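Long-range contacts in Amuc_1100 (Akkermansia muciniphila, PDB 6LAD), which is an outer-membrane protein without an assigned biochemical activity, probably related to type II secretion components and linked to toll-like receptor 2: residues A73-L78 with T110-V115; A179-R184 with K263-V268. All coordinates share one frame; numbering follows the deposited sequence.

Starting from the N terminus, the chain reaches helix 71-92, whose first turns carry residues 73-78. It then passes strand 95-96 and returns as a loop, where 110-115 meets that helix and closes contact 1. Helix 118-136 and strand 142-147 follow before contact 2 opens at the end of strand 171-182. The rest of helix 184-195, strand 201-211 and a part that is not modelled lie between its two segments, and the start of strand 266-277 closes it. The two loops are in series, neither nested nor crossed. Contact 1 ties a loop to a helix, whereas contact 2 joins two sheet strands. Their centres are 33 Å apart, with nearest atoms about 16 Å apart.

Contact 1: residues A73-L78 with T110-V115; sequences AFQNEL and TQAPSV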
# COMPACT_ATOMS: atom_id res chain seq x y z
N ALA A 73 5.96 -0.57 16.93
CA ALA A 73 6.82 -0.99 15.84
C ALA A 73 6.32 -0.42 14.51
O ALA A 73 7.12 0.07 13.69
CB ALA A 73 6.89 -2.52 15.79
N PHE A 74 5.00 -0.42 14.31
CA PHE A 74 4.44 0.19 13.10
C PHE A 74 4.76 1.68 13.02
O PHE A 74 5.16 2.17 11.97
CB PHE A 74 2.93 -0.03 13.02
CG PHE A 74 2.28 0.77 11.92
CD1 PHE A 74 2.25 0.29 10.62
CD2 PHE A 74 1.70 2.00 12.19
CE1 PHE A 74 1.68 1.00 9.61
CE2 PHE A 74 1.12 2.73 11.18
CZ PHE A 74 1.10 2.24 9.88
N GLN A 75 4.55 2.41 14.12
CA GLN A 75 4.82 3.85 14.09
C GLN A 75 6.29 4.13 13.78
O GLN A 75 6.61 5.09 13.07
CB GLN A 75 4.41 4.47 15.42
CG GLN A 75 3.00 4.99 15.43
CD GLN A 75 2.68 5.79 16.67
OE1 GLN A 75 3.02 5.39 17.78
NE2 GLN A 75 2.04 6.95 16.49
N ASN A 76 7.19 3.32 14.33
CA ASN A 76 8.61 3.50 14.06
C ASN A 76 8.92 3.27 12.58
O ASN A 76 9.64 4.06 11.95
CB ASN A 76 9.44 2.55 14.92
CG ASN A 76 9.35 2.87 16.41
OD1 ASN A 76 9.07 4.01 16.81
ND2 ASN A 76 9.60 1.85 17.23
N GLU A 77 8.39 2.18 12.00
CA GLU A 77 8.61 1.91 10.59
C GLU A 77 8.04 3.03 9.73
O GLU A 77 8.64 3.42 8.72
CB GLU A 77 8.00 0.57 10.19
CG GLU A 77 8.02 0.31 8.70
CD GLU A 77 8.10 -1.16 8.32
OE1 GLU A 77 9.18 -1.76 8.50
OE2 GLU A 77 7.08 -1.72 7.84
N LEU A 78 6.90 3.58 10.14
CA LEU A 78 6.30 4.69 9.41
C LEU A 78 7.22 5.90 9.41
O LEU A 78 7.49 6.50 8.36
CB LEU A 78 4.95 5.05 10.04
CG LEU A 78 4.31 6.34 9.56
CD1 LEU A 78 4.07 6.23 8.07
CD2 LEU A 78 3.00 6.63 10.31
N THR A 110 1.34 10.56 15.53
CA THR A 110 1.45 10.67 16.98
C THR A 110 0.61 9.65 17.73
O THR A 110 1.08 9.10 18.73
CB THR A 110 1.07 12.09 17.45
OG1 THR A 110 -0.26 12.42 17.03
CG2 THR A 110 2.05 13.13 16.92
N GLN A 111 -0.58 9.32 17.23
CA GLN A 111 -1.43 8.32 17.87
C GLN A 111 -1.15 6.97 17.25
O GLN A 111 -1.22 6.82 16.03
CB GLN A 111 -2.92 8.67 17.70
CG GLN A 111 -3.34 9.98 18.36
CD GLN A 111 -3.16 9.97 19.88
OE1 GLN A 111 -3.64 9.07 20.58
NE2 GLN A 111 -2.44 10.97 20.39
N ALA A 112 -0.83 5.98 18.09
CA ALA A 112 -0.55 4.65 17.60
C ALA A 112 -1.83 3.97 17.08
O ALA A 112 -2.93 4.27 17.56
CB ALA A 112 0.05 3.80 18.71
N PRO A 113 -1.70 3.08 16.10
CA PRO A 113 -2.88 2.35 15.60
C PRO A 113 -3.30 1.27 16.58
O PRO A 113 -2.61 0.96 17.56
CB PRO A 113 -2.37 1.73 14.30
CG PRO A 113 -0.91 1.49 14.57
CD PRO A 113 -0.47 2.68 15.39
N SER A 114 -4.44 0.65 16.28
CA SER A 114 -4.95 -0.40 17.14
C SER A 114 -4.06 -1.64 17.08
O SER A 114 -3.36 -1.88 16.10
CB SER A 114 -6.37 -0.78 16.73
OG SER A 114 -6.35 -1.85 15.81
N VAL A 115 -4.10 -2.43 18.15
CA VAL A 115 -3.30 -3.65 18.19
C VAL A 115 -3.74 -4.61 17.10
O VAL A 115 -2.92 -5.34 16.53
CB VAL A 115 -3.37 -4.30 19.59
CG1 VAL A 115 -2.88 -5.74 19.55
CG2 VAL A 115 -2.52 -3.51 20.57
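Phe74 and Pro113 make the apolar part of this contact. Phe74 CD2 lies 3.6 Å from Pro113 CG, and the proline ring meets the aromatic ring at a slant. The CG of Phe74 stands anti to the backbone N (chi1 171°), which sends the ring off the helix toward the loop. Both side chains also touch Leu121 of helix 118-136, which joins that helix to the patch.

The polar part belongs to Gln75. Its chain runs extended beyond CG and brings the amide alongside the loop backbone. Gln75 CD is 3.5 Å from Ala112 CA, and Gln75 OE1 is 3.5 Å from Ala112 CB. On the other branch, Gln75 NE2 gives a weak hydrogen bond to Thr110 O at 3.2 Å, nearly straight at the hydrogen (168°). The main polar partner of NE2 is Tyr108 O, so one amide nitrogen serves two loop carbonyls. Replacing Gln75 with a leucine would probably leave the carbonyls of Thr110 and Tyr108 without this donor.

The arrangement is a helix-to-loop contact. An irregular loop, extended around Ala112 and Pro113, lies across the first turns of helix 71-92 just before helix 118-136 begins. A helix glutamine binds the loop's main chain, and a phenylalanine-proline pair joins the two beside it.

Contact 2: residues A179-R184 with K263-V268; sequences AFQGDR and KEQVFV
Phe180 to Gly182 and Val266 to Val268 pair as antiparallel strands in the central sheet. Strands 171-182 and 201-211 run parallel to each other, joined through helix 184-195, with strand 266-277 between them. This is a split beta-alpha-beta arrangement.

The axes of the paired segments approach to 4.8 Å at 158°. Phe180 and Val268 form a hydrogen-bonded pair: Phe180 N to Val268 O and Val268 N to Phe180 O are both 2.9 Å. Gly182 and Val266 repeat this pattern, with Gly182 N 3.0 Å from Val266 O. Gln181 and Phe267 form the non-hydrogen-bonded pair between them.

Phe180, Val266 and Val268 point to the face beneath helix 184-195, where Val187 touches both valines. Val268 CB sits over one face of the Phe180 ring, 4.0 Å from its centroid, in a CH-pi contact. The ring gets there with CG between the backbone N and the carbonyl carbon (chi1 53°).

On the other face, Gln181 reaches out extended while Gln265 bends at chi2. Gln181 NE2 donates to a lone pair of Gln265 OE1 at 2.7 Å, with the two amide planes steeply turned. Ser141 OG also binds this oxygen and is the main partner of Gln265.

Asp183 is the N-cap of helix 184-195. Next to it, the guanidinium of Arg184 uses its edge for a salt bridge, with Arg184 NH1 2.8 Å from Glu264 OE1.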
# COMPACT_ATOMS: atom_id res chain seq x y z
N ALA A 179 -1.30 11.78 -6.06
CA ALA A 179 -1.26 12.90 -6.96
C ALA A 179 0.17 13.38 -7.06
O ALA A 179 0.89 13.44 -6.06
CB ALA A 179 -2.17 14.04 -6.50
N PHE A 180 0.59 13.70 -8.28
CA PHE A 180 1.95 14.17 -8.48
C PHE A 180 1.95 15.09 -9.69
O PHE A 180 0.94 15.28 -10.36
CB PHE A 180 2.93 13.00 -8.62
CG PHE A 180 2.54 11.99 -9.66
CD1 PHE A 180 2.92 12.15 -10.98
CD2 PHE A 180 1.77 10.88 -9.32
CE1 PHE A 180 2.56 11.24 -11.93
CE2 PHE A 180 1.41 9.97 -10.26
CZ PHE A 180 1.80 10.14 -11.57
N GLN A 181 3.12 15.64 -9.97
CA GLN A 181 3.28 16.61 -11.03
C GLN A 181 4.58 16.32 -11.75
O GLN A 181 5.61 16.05 -11.11
CB GLN A 181 3.30 18.03 -10.48
CG GLN A 181 3.58 19.07 -11.55
CD GLN A 181 3.53 20.49 -11.03
OE1 GLN A 181 2.53 20.93 -10.46
NE2 GLN A 181 4.63 21.22 -11.22
N GLY A 182 4.53 16.35 -13.08
CA GLY A 182 5.72 16.16 -13.89
C GLY A 182 5.42 16.29 -15.37
O GLY A 182 4.26 16.46 -15.77
N ASP A 183 6.47 16.20 -16.18
CA ASP A 183 6.30 16.28 -17.62
C ASP A 183 5.79 14.95 -18.16
O ASP A 183 5.65 13.97 -17.43
CB ASP A 183 7.61 16.73 -18.29
CG ASP A 183 8.79 15.81 -18.00
OD1 ASP A 183 8.65 14.87 -17.19
OD2 ASP A 183 9.87 16.02 -18.58
N ARG A 184 5.50 14.90 -19.47
CA ARG A 184 4.87 13.70 -20.03
C ARG A 184 5.78 12.49 -19.93
O ARG A 184 5.32 11.38 -19.63
CB ARG A 184 4.46 13.95 -21.49
CG ARG A 184 3.11 14.64 -21.64
CD ARG A 184 2.93 15.31 -23.00
NE ARG A 184 1.62 15.96 -23.12
CZ ARG A 184 1.33 17.18 -22.68
NH1 ARG A 184 2.25 17.92 -22.07
NH2 ARG A 184 0.10 17.67 -22.83
N LYS A 263 10.55 19.34 -19.35
CA LYS A 263 9.62 19.96 -20.29
C LYS A 263 8.39 20.53 -19.57
O LYS A 263 8.48 20.98 -18.43
CB LYS A 263 9.18 18.96 -21.36
CG LYS A 263 10.33 18.35 -22.18
CD LYS A 263 9.80 17.41 -23.26
CE LYS A 263 10.90 16.52 -23.84
NZ LYS A 263 11.93 17.26 -24.63
N GLU A 264 7.24 20.49 -20.25
CA GLU A 264 6.03 21.13 -19.75
C GLU A 264 5.32 20.25 -18.72
O GLU A 264 5.09 19.06 -18.96
CB GLU A 264 5.08 21.43 -20.91
CG GLU A 264 3.77 22.07 -20.47
CD GLU A 264 2.66 21.85 -21.47
OE1 GLU A 264 2.27 20.68 -21.67
OE2 GLU A 264 2.18 22.85 -22.06
N GLN A 265 4.93 20.86 -17.61
CA GLN A 265 4.44 20.16 -16.42
C GLN A 265 2.94 19.93 -16.48
O GLN A 265 2.18 20.80 -16.91
CB GLN A 265 4.77 20.98 -15.17
CG GLN A 265 6.25 21.21 -14.98
CD GLN A 265 6.89 20.23 -14.02
OE1 GLN A 265 6.48 20.14 -12.87
NE2 GLN A 265 7.86 19.47 -14.51
N VAL A 266 2.51 18.73 -16.05
CA VAL A 266 1.10 18.38 -15.92
C VAL A 266 0.87 17.81 -14.53
O VAL A 266 1.77 17.23 -13.92
CB VAL A 266 0.63 17.37 -17.00
CG1 VAL A 266 0.97 17.87 -18.40
CG2 VAL A 266 1.24 16.01 -16.76
N PHE A 267 -0.38 17.95 -14.05
CA PHE A 267 -0.80 17.49 -12.74
C PHE A 267 -1.62 16.21 -12.91
O PHE A 267 -2.67 16.22 -13.55
CB PHE A 267 -1.63 18.58 -12.05
CG PHE A 267 -2.35 18.13 -10.80
CD1 PHE A 267 -3.65 17.67 -10.85
CD2 PHE A 267 -1.74 18.23 -9.56
CE1 PHE A 267 -4.32 17.28 -9.70
CE2 PHE A 267 -2.41 17.84 -8.41
CZ PHE A 267 -3.70 17.37 -8.48
N VAL A 268 -1.14 15.11 -12.31
CA VAL A 268 -1.71 13.79 -12.48
C VAL A 268 -2.32 13.34 -11.16
O VAL A 268 -1.71 13.48 -10.09
CB VAL A 268 -0.65 12.78 -12.95
CG1 VAL A 268 -1.30 11.44 -13.22
CG2 VAL A 268 0.07 13.29 -14.18